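Local structure of UDP-N-acetylglucosamine 3-dehydrogenase (7BVJ) at residues T173-V178 with T200-T205; P137-A142 with V206-A211; V180-V185 with L301-A306; A132-P137 with I224-R229; G117-V122 with M162-D167. The protein catalyses the NAD(+)-dependent oxidation of the glucosamine 3-hydroxyl of UDP-N-acetylglucosamine to a ketone, a step toward the diamino sugar of lipid A in some bacteria. All coordinates share one frame; numbering follows the deposited sequence.

Contact 1: residues T173-V178 with T200-T205; sequences TGAEPV and TLNNGT
N202, just past the end of strand 194-201, grips E176 where the chain that has left helix 157-173 enters strand 177-185; the two strands form a beta hairpin. Its CG stands between the backbone N and the carbonyl carbon (chi1 68°), which turns the amide back toward the partner. From there outward, CB packs 3.5 Å from V178 CG2, OD1 accepts an almost straight bond from E176 N at 3.0 Å, the donor standing above the carbonyl plane, and ND2 gives a weak bond to E176 OE1, with amide and carboxylate nearly perpendicular (81°). Beside this, V178 N donates to T200 O at 2.6 Å, within the carbonyl plane. L201 sends CD1 against T173 OG1, a hydroxyl bound to T169 O, and CD2 against P177. In the type I turn from L201 to G204, N203 OD1 accepts from T205 N at 2.9 Å, an Asx turn, and lies against A175 CB. With an alanine in place of N203, T205 N would probably lose that acceptor and the methyl of A175 part of its cover. The chemistry implies a join shared by backbone bonds and one amide, whose OD1 receives a main-chain N-H while ND2 holds the carboxylate weakly.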
# COMPACT_ATOMS: atom_id res chain seq x y z
N THR A 173 1.44 -13.92 -6.35
CA THR A 173 0.84 -15.20 -6.71
C THR A 173 -0.19 -15.09 -7.82
O THR A 173 -0.35 -16.03 -8.61
CB THR A 173 0.18 -15.85 -5.49
OG1 THR A 173 -0.77 -14.93 -4.92
CG2 THR A 173 1.25 -16.26 -4.45
N GLY A 174 -0.92 -13.98 -7.90
CA GLY A 174 -2.03 -13.95 -8.83
C GLY A 174 -3.18 -14.87 -8.46
O GLY A 174 -4.02 -15.16 -9.30
N ALA A 175 -3.24 -15.31 -7.21
CA ALA A 175 -4.23 -16.27 -6.76
C ALA A 175 -5.20 -15.62 -5.78
O ALA A 175 -5.02 -14.47 -5.37
CB ALA A 175 -3.54 -17.49 -6.13
N GLU A 176 -6.25 -16.36 -5.42
CA GLU A 176 -7.29 -15.92 -4.50
C GLU A 176 -7.30 -16.77 -3.24
O GLU A 176 -7.08 -17.99 -3.31
CB GLU A 176 -8.68 -15.98 -5.16
CG GLU A 176 -8.91 -14.93 -6.23
CD GLU A 176 -8.39 -15.37 -7.59
OE1 GLU A 176 -8.48 -16.59 -7.91
OE2 GLU A 176 -7.88 -14.52 -8.34
N PRO A 177 -7.59 -16.18 -2.07
CA PRO A 177 -7.59 -16.96 -0.83
C PRO A 177 -8.72 -17.97 -0.79
O PRO A 177 -9.86 -17.68 -1.19
CB PRO A 177 -7.78 -15.89 0.26
CG PRO A 177 -7.57 -14.59 -0.40
CD PRO A 177 -7.95 -14.77 -1.84
N VAL A 178 -8.38 -19.18 -0.32
CA VAL A 178 -9.35 -20.22 -0.05
C VAL A 178 -9.59 -20.39 1.44
O VAL A 178 -10.67 -20.85 1.83
CB VAL A 178 -8.93 -21.58 -0.65
CG1 VAL A 178 -10.14 -22.49 -0.83
CG2 VAL A 178 -8.25 -21.40 -1.93
N THR A 200 -4.21 -19.67 2.88
CA THR A 200 -4.05 -20.62 1.78
C THR A 200 -4.81 -20.09 0.57
O THR A 200 -6.02 -19.83 0.66
CB THR A 200 -4.54 -22.00 2.19
OG1 THR A 200 -4.07 -22.29 3.51
CG2 THR A 200 -4.02 -23.07 1.24
N LEU A 201 -4.10 -19.92 -0.54
CA LEU A 201 -4.65 -19.43 -1.80
C LEU A 201 -5.05 -20.58 -2.70
O LEU A 201 -4.73 -21.74 -2.44
CB LEU A 201 -3.64 -18.53 -2.52
CG LEU A 201 -3.06 -17.37 -1.71
CD1 LEU A 201 -2.14 -16.54 -2.58
CD2 LEU A 201 -4.14 -16.49 -1.12
N ASN A 202 -5.76 -20.26 -3.79
CA ASN A 202 -6.35 -21.31 -4.61
C ASN A 202 -5.37 -21.95 -5.58
O ASN A 202 -5.76 -22.88 -6.29
CB ASN A 202 -7.62 -20.79 -5.33
CG ASN A 202 -7.34 -19.75 -6.40
OD1 ASN A 202 -6.25 -19.19 -6.51
ND2 ASN A 202 -8.37 -19.49 -7.22
N ASN A 203 -4.11 -21.51 -5.61
CA ASN A 203 -3.06 -22.22 -6.33
C ASN A 203 -2.21 -23.07 -5.40
O ASN A 203 -1.14 -23.53 -5.80
CB ASN A 203 -2.16 -21.22 -7.07
CG ASN A 203 -1.34 -20.38 -6.12
OD1 ASN A 203 -1.69 -20.27 -4.94
ND2 ASN A 203 -0.23 -19.81 -6.61
N GLY A 204 -2.64 -23.22 -4.14
CA GLY A 204 -1.88 -23.91 -3.11
C GLY A 204 -0.82 -23.11 -2.38
O GLY A 204 -0.19 -23.66 -1.47
N THR A 205 -0.58 -21.84 -2.75
CA THR A 205 0.38 -21.02 -2.01
C THR A 205 -0.10 -20.74 -0.59
O THR A 205 -1.29 -20.53 -0.35
CB THR A 205 0.62 -19.67 -2.71
OG1 THR A 205 1.04 -19.87 -4.06
CG2 THR A 205 1.71 -18.88 -1.98

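Contact 2: residues P137-A142 with V206-A211; sequences PRYLEA and VANLAA
Y139 lies against V206 and N208 where two strands of the mixed sheet of the Gfo/Idh/MocA C-terminal domain run side by side. Strand segments 139-142 and 206-211 are parallel to within 1°, their axes 4.8 Å apart, and backbone bonds alternate across them, among them N208 N to L140 O at 2.8 Å. The pair illustrates how a parallel ladder acquires two unlike faces. On one, Y139 and E141 stand beside V206 and N208. The CG of Y139 lies anti to the backbone N (chi1 177°), so that the ring slants across the ladder: CE1 rests 4.0 Å from V206 CG1, and N208 CB lies beside CE1 and the hydroxyl end of the ring. The hydroxyl then comes level with the amide, and N208 ND2 donates to Y139 OH at 3.1 Å, with the oxygen in the amide plane. On the other face the relief is lower and apolar. L140 and L209 are its bumps, A207 and A142 the shallow places between; A142 CB receives L209 CD2 at 3.8 Å, and T169 and D165 of helix 157-173 settle on this side. At the start of the strand, R138 and Y139 both face F225 in a classic beta bulge. Further along, one water donates to two carbonyls, A142 O at 2.8 Å and N208 O at 3.0 Å.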
# COMPACT_ATOMS: atom_id res chain seq x y z
N PRO A 137 5.33 -17.56 -6.10
CA PRO A 137 5.98 -18.26 -4.99
C PRO A 137 5.06 -19.32 -4.42
O PRO A 137 3.83 -19.22 -4.50
CB PRO A 137 6.23 -17.15 -3.96
CG PRO A 137 5.36 -16.01 -4.39
CD PRO A 137 5.25 -16.11 -5.87
N ARG A 138 5.68 -20.35 -3.84
CA ARG A 138 4.93 -21.41 -3.18
C ARG A 138 4.67 -21.09 -1.71
O ARG A 138 3.64 -21.51 -1.17
CB ARG A 138 5.67 -22.74 -3.30
CG ARG A 138 6.25 -23.01 -4.69
CD ARG A 138 5.15 -23.01 -5.73
NE ARG A 138 5.50 -23.78 -6.92
CZ ARG A 138 4.67 -23.97 -7.93
NH1 ARG A 138 3.45 -23.42 -7.90
NH2 ARG A 138 5.04 -24.70 -8.98
N TYR A 139 5.58 -20.37 -1.07
CA TYR A 139 5.39 -19.97 0.33
C TYR A 139 5.93 -18.56 0.56
O TYR A 139 7.00 -18.22 0.05
CB TYR A 139 6.09 -20.99 1.25
CG TYR A 139 6.06 -20.71 2.74
CD1 TYR A 139 4.86 -20.60 3.42
CD2 TYR A 139 7.24 -20.59 3.45
CE1 TYR A 139 4.84 -20.34 4.79
CE2 TYR A 139 7.23 -20.34 4.80
CZ TYR A 139 6.03 -20.22 5.47
OH TYR A 139 6.04 -19.98 6.83
N LEU A 140 5.18 -17.74 1.31
CA LEU A 140 5.68 -16.43 1.74
C LEU A 140 5.56 -16.30 3.26
O LEU A 140 4.53 -16.65 3.85
CB LEU A 140 4.92 -15.25 1.09
CG LEU A 140 4.54 -15.20 -0.38
CD1 LEU A 140 3.26 -15.98 -0.59
CD2 LEU A 140 4.35 -13.76 -0.82
N GLU A 141 6.61 -15.77 3.88
CA GLU A 141 6.71 -15.58 5.32
C GLU A 141 7.12 -14.13 5.55
O GLU A 141 8.19 -13.72 5.09
CB GLU A 141 7.75 -16.52 5.91
CG GLU A 141 7.44 -17.10 7.23
CD GLU A 141 8.42 -18.21 7.61
OE1 GLU A 141 9.65 -17.99 7.49
OE2 GLU A 141 7.95 -19.29 8.01
N ALA A 142 6.31 -13.34 6.25
CA ALA A 142 6.63 -11.92 6.36
C ALA A 142 6.41 -11.42 7.78
O ALA A 142 5.58 -11.94 8.53
CB ALA A 142 5.81 -11.06 5.36
N VAL A 206 0.83 -20.72 0.36
CA VAL A 206 0.56 -20.41 1.76
C VAL A 206 1.32 -19.14 2.11
O VAL A 206 2.50 -19.00 1.77
CB VAL A 206 0.97 -21.57 2.69
CG1 VAL A 206 0.95 -21.13 4.18
CG2 VAL A 206 0.06 -22.78 2.47
N ALA A 207 0.64 -18.20 2.76
CA ALA A 207 1.24 -16.97 3.27
C ALA A 207 1.12 -16.94 4.78
O ALA A 207 0.02 -17.12 5.32
CB ALA A 207 0.56 -15.72 2.67
N ASN A 208 2.22 -16.66 5.46
CA ASN A 208 2.32 -16.69 6.92
C ASN A 208 2.81 -15.30 7.34
O ASN A 208 4.02 -15.05 7.35
CB ASN A 208 3.28 -17.84 7.37
CG ASN A 208 3.69 -17.74 8.83
OD1 ASN A 208 3.06 -17.04 9.62
ND2 ASN A 208 4.77 -18.43 9.18
N LEU A 209 1.88 -14.41 7.67
CA LEU A 209 2.11 -12.97 7.74
C LEU A 209 1.92 -12.45 9.15
O LEU A 209 0.82 -12.55 9.71
CB LEU A 209 1.17 -12.22 6.80
CG LEU A 209 1.10 -12.79 5.38
CD1 LEU A 209 0.22 -11.91 4.52
CD2 LEU A 209 2.52 -12.85 4.83
N ALA A 210 2.96 -11.83 9.71
CA ALA A 210 2.93 -11.31 11.07
C ALA A 210 3.00 -9.78 11.04
O ALA A 210 3.68 -9.19 10.20
CB ALA A 210 4.08 -11.89 11.90
N ALA A 211 2.28 -9.15 11.96
CA ALA A 211 2.35 -7.70 12.09
C ALA A 211 2.21 -7.33 13.57
O ALA A 211 1.49 -7.99 14.31
CB ALA A 211 1.26 -7.01 11.25
O HOH W 1 6.01 -14.52 9.52

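Contact 3: residues V180-V185 with L301-A306; sequences VRAVGV and LQVRVA
V180 and A182, on alternate positions of an outermost strand, press against Q302, V303 and A306 of the long helix 290-312. This is helix-on-sheet packing in the C-terminal half of the protein: the axes of segments 180-185 and 301-306 pass 7.3 Å apart and cross at -50°, which limits the meeting to one end of the strand segment. The apolar contacts come first. V180 splits its two methyls between neighbouring helix residues, with CG2, anti to the backbone N, resting 3.7 Å from V303 CG2. V303 itself is buried, its side chain also touching I158, M162 and L166 of helix 157-173, so that V180 joins a cluster that V303 makes with the neighbouring helix. A polar group makes the second kind of contact, without a hydrogen bond: the extended chain of Q302 runs past the other methyl, and OE1 comes to 3.1 Å from V180 CG1. A glycine in place of V180 would probably leave V303 CG2 without its cover on this side and the amide of Q302 more able to turn. Charged groups lie outside the interface, R181 pairing with D179 and R304 with D156. Backbone hydrogen bonds run within each layer: the strand pairs with strand 194-201, and in the helix A306 N bonds to Q302 O. Where the backbones come nearest, two small side chains meet, A182 CB lying 3.8 Å from A306 CB.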
# COMPACT_ATOMS: atom_id res chain seq x y z
N VAL A 180 -8.43 -18.66 5.44
CA VAL A 180 -7.71 -17.70 6.26
C VAL A 180 -7.89 -18.10 7.71
O VAL A 180 -9.02 -18.27 8.18
CB VAL A 180 -8.18 -16.26 6.02
CG1 VAL A 180 -9.67 -16.18 6.10
CG2 VAL A 180 -7.57 -15.34 7.05
N ARG A 181 -6.78 -18.29 8.41
CA ARG A 181 -6.79 -18.49 9.84
C ARG A 181 -5.86 -17.47 10.43
O ARG A 181 -4.94 -17.00 9.75
CB ARG A 181 -6.35 -19.90 10.24
CG ARG A 181 -7.22 -20.98 9.66
CD ARG A 181 -6.53 -22.33 9.70
NE ARG A 181 -7.26 -23.28 10.53
CZ ARG A 181 -8.40 -23.85 10.16
NH1 ARG A 181 -8.93 -23.58 8.97
NH2 ARG A 181 -9.01 -24.71 10.98
N ALA A 182 -6.09 -17.10 11.69
CA ALA A 182 -5.31 -16.03 12.28
C ALA A 182 -5.36 -16.13 13.79
O ALA A 182 -6.25 -16.77 14.37
CB ALA A 182 -5.80 -14.65 11.81
N VAL A 183 -4.36 -15.51 14.43
CA VAL A 183 -4.32 -15.32 15.87
C VAL A 183 -3.99 -13.86 16.14
O VAL A 183 -3.39 -13.17 15.31
CB VAL A 183 -3.28 -16.23 16.56
CG1 VAL A 183 -3.59 -17.67 16.28
CG2 VAL A 183 -1.86 -15.87 16.09
N GLY A 184 -4.37 -13.41 17.33
CA GLY A 184 -4.12 -12.05 17.74
C GLY A 184 -3.76 -12.00 19.21
O GLY A 184 -4.14 -12.87 19.99
N VAL A 185 -2.98 -10.98 19.56
CA VAL A 185 -2.62 -10.72 20.95
C VAL A 185 -2.90 -9.24 21.23
O VAL A 185 -2.40 -8.36 20.51
CB VAL A 185 -1.15 -11.07 21.24
CG1 VAL A 185 -0.77 -10.64 22.64
CG2 VAL A 185 -0.91 -12.57 21.07
N LEU A 301 -10.04 -7.82 5.50
CA LEU A 301 -11.21 -7.94 6.35
C LEU A 301 -11.40 -9.38 6.82
O LEU A 301 -11.76 -9.62 7.97
CB LEU A 301 -12.44 -7.40 5.61
CG LEU A 301 -12.44 -5.88 5.35
CD1 LEU A 301 -13.53 -5.51 4.36
CD2 LEU A 301 -12.64 -5.09 6.64
N GLN A 302 -11.15 -10.36 5.95
CA GLN A 302 -11.18 -11.75 6.40
C GLN A 302 -10.20 -11.99 7.55
O GLN A 302 -10.55 -12.58 8.58
CB GLN A 302 -10.89 -12.69 5.25
CG GLN A 302 -12.14 -13.29 4.62
CD GLN A 302 -11.85 -14.57 3.86
OE1 GLN A 302 -12.17 -15.67 4.32
NE2 GLN A 302 -11.22 -14.44 2.68
N VAL A 303 -8.97 -11.50 7.39
CA VAL A 303 -7.98 -11.66 8.45
C VAL A 303 -8.47 -11.00 9.74
O VAL A 303 -8.40 -11.59 10.82
CB VAL A 303 -6.61 -11.11 8.03
CG1 VAL A 303 -5.68 -11.09 9.25
CG2 VAL A 303 -5.98 -11.98 6.91
N ARG A 304 -8.95 -9.76 9.64
CA ARG A 304 -9.34 -9.03 10.84
C ARG A 304 -10.51 -9.71 11.55
O ARG A 304 -10.54 -9.77 12.78
CB ARG A 304 -9.71 -7.59 10.50
CG ARG A 304 -9.98 -6.76 11.72
CD ARG A 304 -10.00 -5.29 11.37
NE ARG A 304 -11.22 -4.90 10.69
CZ ARG A 304 -11.50 -3.65 10.34
NH1 ARG A 304 -10.64 -2.67 10.62
NH2 ARG A 304 -12.64 -3.36 9.73
N VAL A 305 -11.48 -10.23 10.79
CA VAL A 305 -12.58 -10.94 11.41
C VAL A 305 -12.06 -12.16 12.15
O VAL A 305 -12.48 -12.45 13.28
CB VAL A 305 -13.63 -11.32 10.35
CG1 VAL A 305 -14.45 -12.51 10.81
CG2 VAL A 305 -14.53 -10.13 10.01
N ALA A 306 -11.12 -12.88 11.53
CA ALA A 306 -10.53 -14.03 12.20
C ALA A 306 -9.80 -13.63 13.47
O ALA A 306 -9.86 -14.33 14.48
CB ALA A 306 -9.57 -14.75 11.24

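Contact 4: residues A132-P137 with I224-R229; sequences AGFGAP and IFWQDR
G135 O takes the indole N-H of W226 in a short bond, NE1 to O 2.7 Å, the oxygen lying almost in the ring plane while the nitrogen stands above the carbonyl plane. W226 begins the turn of the beta hairpin formed by strands 219-225 and 229-234, and segment 132-137 is the loop that leads from helix 124-132 toward strand 139-147. The indole is a useful example of an aromatic plate held at its edge and on both faces. On one face lies F134, whose CB sits 3.8 Å from the centroid of the five-membered ring; its phenyl ring turns its edge to the six-membered ring in a T-shaped pair with planes at 76°. Against the opposite face comes P137, with CA over the five-membered ring in a second CH-pi contact. F134 is sandwiched in its turn: A132 CB covers one side near the rim, and R229 CD sits centrally over the other, 3.5 Å from the centroid. The bend of R229 at chi3 lays its guanidinium nearly parallel to the phenyl (10°), with NE near CE1. On the P137 face of the indole I224 joins in, pointing the same way, and its CG2 is unusually close to P137 CB, at 3.4 Å.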
# COMPACT_ATOMS: atom_id res chain seq x y z
N ALA A 132 12.33 -10.42 -12.53
CA ALA A 132 13.02 -11.70 -12.67
C ALA A 132 12.12 -12.83 -13.17
O ALA A 132 12.64 -13.86 -13.60
CB ALA A 132 13.66 -12.11 -11.34
N GLY A 133 10.80 -12.66 -13.14
CA GLY A 133 9.89 -13.67 -13.67
C GLY A 133 10.03 -15.07 -13.07
O GLY A 133 10.12 -16.06 -13.80
N PHE A 134 10.03 -15.16 -11.74
CA PHE A 134 10.16 -16.44 -11.05
C PHE A 134 8.85 -17.22 -10.97
O PHE A 134 8.87 -18.38 -10.56
CB PHE A 134 10.71 -16.22 -9.65
CG PHE A 134 12.14 -15.81 -9.63
CD1 PHE A 134 12.96 -16.07 -10.73
CD2 PHE A 134 12.68 -15.17 -8.54
CE1 PHE A 134 14.28 -15.70 -10.73
CE2 PHE A 134 14.02 -14.79 -8.54
CZ PHE A 134 14.82 -15.06 -9.63
N GLY A 135 7.74 -16.65 -11.38
CA GLY A 135 6.47 -17.32 -11.18
C GLY A 135 5.93 -17.08 -9.78
O GLY A 135 6.53 -16.41 -8.94
N ALA A 136 4.75 -17.65 -9.54
CA ALA A 136 4.11 -17.54 -8.25
C ALA A 136 4.95 -18.24 -7.18
O ALA A 136 5.26 -19.44 -7.33
CB ALA A 136 2.71 -18.15 -8.29
N PRO A 137 5.33 -17.56 -6.10
CA PRO A 137 5.98 -18.26 -4.99
C PRO A 137 5.06 -19.32 -4.42
O PRO A 137 3.83 -19.22 -4.50
CB PRO A 137 6.23 -17.15 -3.96
CG PRO A 137 5.36 -16.01 -4.39
CD PRO A 137 5.25 -16.11 -5.87
N ILE A 224 10.66 -15.54 0.81
CA ILE A 224 9.83 -16.02 -0.29
C ILE A 224 10.46 -17.30 -0.82
O ILE A 224 11.66 -17.34 -1.10
CB ILE A 224 9.71 -14.96 -1.39
CG1 ILE A 224 9.34 -13.59 -0.79
CG2 ILE A 224 8.72 -15.41 -2.43
CD1 ILE A 224 9.14 -12.51 -1.83
N PHE A 225 9.65 -18.35 -0.97
CA PHE A 225 10.11 -19.67 -1.36
C PHE A 225 9.41 -20.09 -2.65
O PHE A 225 8.17 -20.20 -2.69
CB PHE A 225 9.84 -20.71 -0.27
CG PHE A 225 10.50 -20.41 1.05
CD1 PHE A 225 11.64 -21.10 1.44
CD2 PHE A 225 9.97 -19.46 1.92
CE1 PHE A 225 12.25 -20.83 2.67
CE2 PHE A 225 10.57 -19.19 3.15
CZ PHE A 225 11.71 -19.87 3.51
N TRP A 226 10.21 -20.33 -3.69
CA TRP A 226 9.81 -21.04 -4.89
C TRP A 226 10.40 -22.44 -4.82
O TRP A 226 11.15 -22.79 -3.91
CB TRP A 226 10.30 -20.33 -6.15
CG TRP A 226 9.73 -18.96 -6.39
CD1 TRP A 226 8.67 -18.64 -7.20
CD2 TRP A 226 10.20 -17.72 -5.85
NE1 TRP A 226 8.44 -17.29 -7.17
CE2 TRP A 226 9.37 -16.70 -6.35
CE3 TRP A 226 11.23 -17.38 -4.96
CZ2 TRP A 226 9.55 -15.35 -6.02
CZ3 TRP A 226 11.41 -16.06 -4.64
CH2 TRP A 226 10.58 -15.05 -5.17
N GLN A 227 10.06 -23.26 -5.82
CA GLN A 227 10.57 -24.63 -5.86
C GLN A 227 12.09 -24.68 -5.99
O GLN A 227 12.70 -25.67 -5.59
CB GLN A 227 9.93 -25.38 -7.03
CG GLN A 227 9.94 -26.87 -6.89
CD GLN A 227 8.65 -27.49 -7.38
OE1 GLN A 227 7.65 -26.80 -7.57
NE2 GLN A 227 8.66 -28.80 -7.58
N ASP A 228 12.71 -23.64 -6.54
CA ASP A 228 14.15 -23.68 -6.76
C ASP A 228 14.88 -22.44 -6.28
O ASP A 228 16.06 -22.28 -6.60
CB ASP A 228 14.45 -23.91 -8.24
CG ASP A 228 14.08 -25.29 -8.70
OD1 ASP A 228 14.54 -26.27 -8.06
OD2 ASP A 228 13.31 -25.40 -9.69
N ARG A 229 14.22 -21.56 -5.52
CA ARG A 229 14.82 -20.30 -5.11
C ARG A 229 14.34 -19.91 -3.72
O ARG A 229 13.27 -20.32 -3.27
CB ARG A 229 14.49 -19.15 -6.07
CG ARG A 229 15.43 -19.04 -7.23
CD ARG A 229 14.76 -18.44 -8.45
NE ARG A 229 15.16 -19.15 -9.67
CZ ARG A 229 16.40 -19.20 -10.15
NH1 ARG A 229 17.40 -18.58 -9.52
NH2 ARG A 229 16.66 -19.89 -11.26

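Contact 5: residues G117-V122 with M162-D167; sequences GHIKRV and MIHDLD
R121 and D167 cross at about a right angle as side chains, yet their flat ends are almost coplanar. D167 carries its CG anti to the backbone N (chi1 176°) and faces the extended arginine, which grips it side-on: a salt bridge in which NE meets OD2 and NH2 meets OD1, each at 3.0 Å, each oxygen offering its syn lone pair. The ring of H118 lies over this carboxylate at a tilt of 31°, D167 CG sitting off toward the ring's rim, while I163 CG1 approaches the edge of the same ring at CE1. Here the loop after strand 114-117, the last strand of the Rossmann sheet, meets helix 157-173 of the C-terminal domain, near the catalytic region: H164 or K91, whose side chains touch, is likely the base that deprotonates the sugar 3-hydroxyl. K120, bent at chi2 and chi3, lays its CD over one face of the H164 ring, 3.8 Å from the centroid in a CH-pi contact, and I119 CG2 comes near CE1 of that ring. One water joins the two imidazoles, lying in both ring planes, 3.2 Å from H118 ND1 and 2.9 Å from H164 ND1. R121 NH1 makes a weak bond to F287 O.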
# COMPACT_ATOMS: atom_id res chain seq x y z
N GLY A 117 -3.10 3.68 -3.07
CA GLY A 117 -1.73 3.85 -2.62
C GLY A 117 -1.10 2.67 -1.90
O GLY A 117 -0.83 2.73 -0.70
N HIS A 118 -0.83 1.59 -2.64
CA HIS A 118 -0.18 0.41 -2.09
C HIS A 118 1.31 0.48 -2.43
O HIS A 118 1.81 -0.18 -3.36
CB HIS A 118 -0.85 -0.86 -2.60
CG HIS A 118 -2.08 -1.21 -1.83
ND1 HIS A 118 -2.04 -1.60 -0.52
CD2 HIS A 118 -3.39 -1.19 -2.18
CE1 HIS A 118 -3.26 -1.84 -0.09
NE2 HIS A 118 -4.10 -1.59 -1.08
N ILE A 119 2.01 1.26 -1.61
CA ILE A 119 3.37 1.72 -1.90
C ILE A 119 4.36 0.57 -2.08
O ILE A 119 5.28 0.68 -2.90
CB ILE A 119 3.83 2.72 -0.81
CG1 ILE A 119 5.10 3.45 -1.25
CG2 ILE A 119 4.01 2.02 0.56
CD1 ILE A 119 5.25 4.86 -0.68
N LYS A 120 4.19 -0.54 -1.37
CA LYS A 120 5.14 -1.69 -1.32
C LYS A 120 5.29 -2.33 -2.70
O LYS A 120 6.23 -2.98 -2.91
CB LYS A 120 4.66 -2.71 -0.30
CG LYS A 120 5.48 -2.91 0.95
CD LYS A 120 5.31 -1.85 1.97
CE LYS A 120 6.56 -1.00 2.07
NZ LYS A 120 6.32 0.20 2.88
N ARG A 121 4.34 -2.11 -3.58
CA ARG A 121 4.45 -2.65 -4.92
C ARG A 121 5.59 -2.01 -5.69
O ARG A 121 6.15 -2.65 -6.59
CB ARG A 121 3.15 -2.45 -5.70
CG ARG A 121 1.96 -3.23 -5.21
CD ARG A 121 0.86 -3.19 -6.23
NE ARG A 121 -0.27 -4.04 -5.87
CZ ARG A 121 -1.10 -4.55 -6.76
NH1 ARG A 121 -0.93 -4.28 -8.04
NH2 ARG A 121 -2.11 -5.32 -6.38
N VAL A 122 5.93 -0.75 -5.39
CA VAL A 122 7.00 -0.07 -6.13
C VAL A 122 8.32 -0.12 -5.37
O VAL A 122 9.31 0.48 -5.81
CB VAL A 122 6.61 1.38 -6.51
CG1 VAL A 122 5.24 1.44 -7.18
CG2 VAL A 122 6.64 2.31 -5.32
N MET A 162 -0.49 -5.15 8.07
CA MET A 162 -0.43 -6.44 7.41
C MET A 162 -0.90 -6.35 5.97
O MET A 162 -0.46 -7.15 5.12
CB MET A 162 -1.27 -7.47 8.16
CG MET A 162 -0.86 -8.89 7.81
SD MET A 162 -1.99 -10.14 8.40
CE MET A 162 -1.48 -10.31 10.13
N ILE A 163 -1.74 -5.37 5.67
CA ILE A 163 -2.32 -5.25 4.34
C ILE A 163 -1.24 -5.10 3.27
O ILE A 163 -1.45 -5.49 2.12
CB ILE A 163 -3.31 -4.07 4.31
CG1 ILE A 163 -4.21 -4.14 3.08
CG2 ILE A 163 -2.56 -2.76 4.37
CD1 ILE A 163 -5.45 -3.34 3.19
N HIS A 164 -0.06 -4.58 3.65
CA HIS A 164 1.06 -4.50 2.71
C HIS A 164 1.44 -5.88 2.20
O HIS A 164 1.53 -6.12 0.98
CB HIS A 164 2.28 -3.87 3.37
CG HIS A 164 2.13 -2.40 3.63
ND1 HIS A 164 1.84 -1.49 2.64
CD2 HIS A 164 2.22 -1.68 4.78
CE1 HIS A 164 1.77 -0.28 3.15
NE2 HIS A 164 2.00 -0.37 4.45
N ASP A 165 1.68 -6.81 3.12
CA ASP A 165 2.15 -8.13 2.73
C ASP A 165 1.01 -9.00 2.23
O ASP A 165 1.23 -9.84 1.36
CB ASP A 165 2.88 -8.76 3.91
CG ASP A 165 4.01 -7.86 4.41
OD1 ASP A 165 4.84 -7.46 3.57
OD2 ASP A 165 4.03 -7.52 5.61
N LEU A 166 -0.21 -8.78 2.71
CA LEU A 166 -1.35 -9.40 2.05
C LEU A 166 -1.41 -9.01 0.58
O LEU A 166 -1.59 -9.87 -0.30
CB LEU A 166 -2.65 -9.03 2.77
CG LEU A 166 -2.81 -9.69 4.16
CD1 LEU A 166 -3.86 -8.96 5.04
CD2 LEU A 166 -3.15 -11.18 4.04
N ASP A 167 -1.22 -7.72 0.28
CA ASP A 167 -1.27 -7.27 -1.11
C ASP A 167 -0.13 -7.87 -1.92
O ASP A 167 -0.34 -8.32 -3.05
CB ASP A 167 -1.22 -5.74 -1.16
CG ASP A 167 -1.17 -5.22 -2.59
OD1 ASP A 167 -2.06 -5.60 -3.39
OD2 ASP A 167 -0.24 -4.44 -2.89
O HOH W 2 1.16 -1.78 -0.18

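Together the five contacts show chemistry changing with place. The centre of contact 5 lies about 4 Å from the centre of the chain, where a buried carboxylate and two imidazoles meet a partly exposed arginine and lysine; contact 3, its centre about 19 Å out, is a surface contact of methyls and one amide. Contacts 1, 2 and 4 are partly buried. With contact 3 they reach the same mixed sheet: contact 2 by backbone pairing, contact 1 at a turn, contact 4 through an edge-to-face aromatic pair and CH-pi contacts. P137 belongs to contacts 2 and 4. Contacts 1 and 3 use strand 177-185. Helix 157-173 links contact 5 outward, L166 touching L209 of contact 2 and V303 of contact 3.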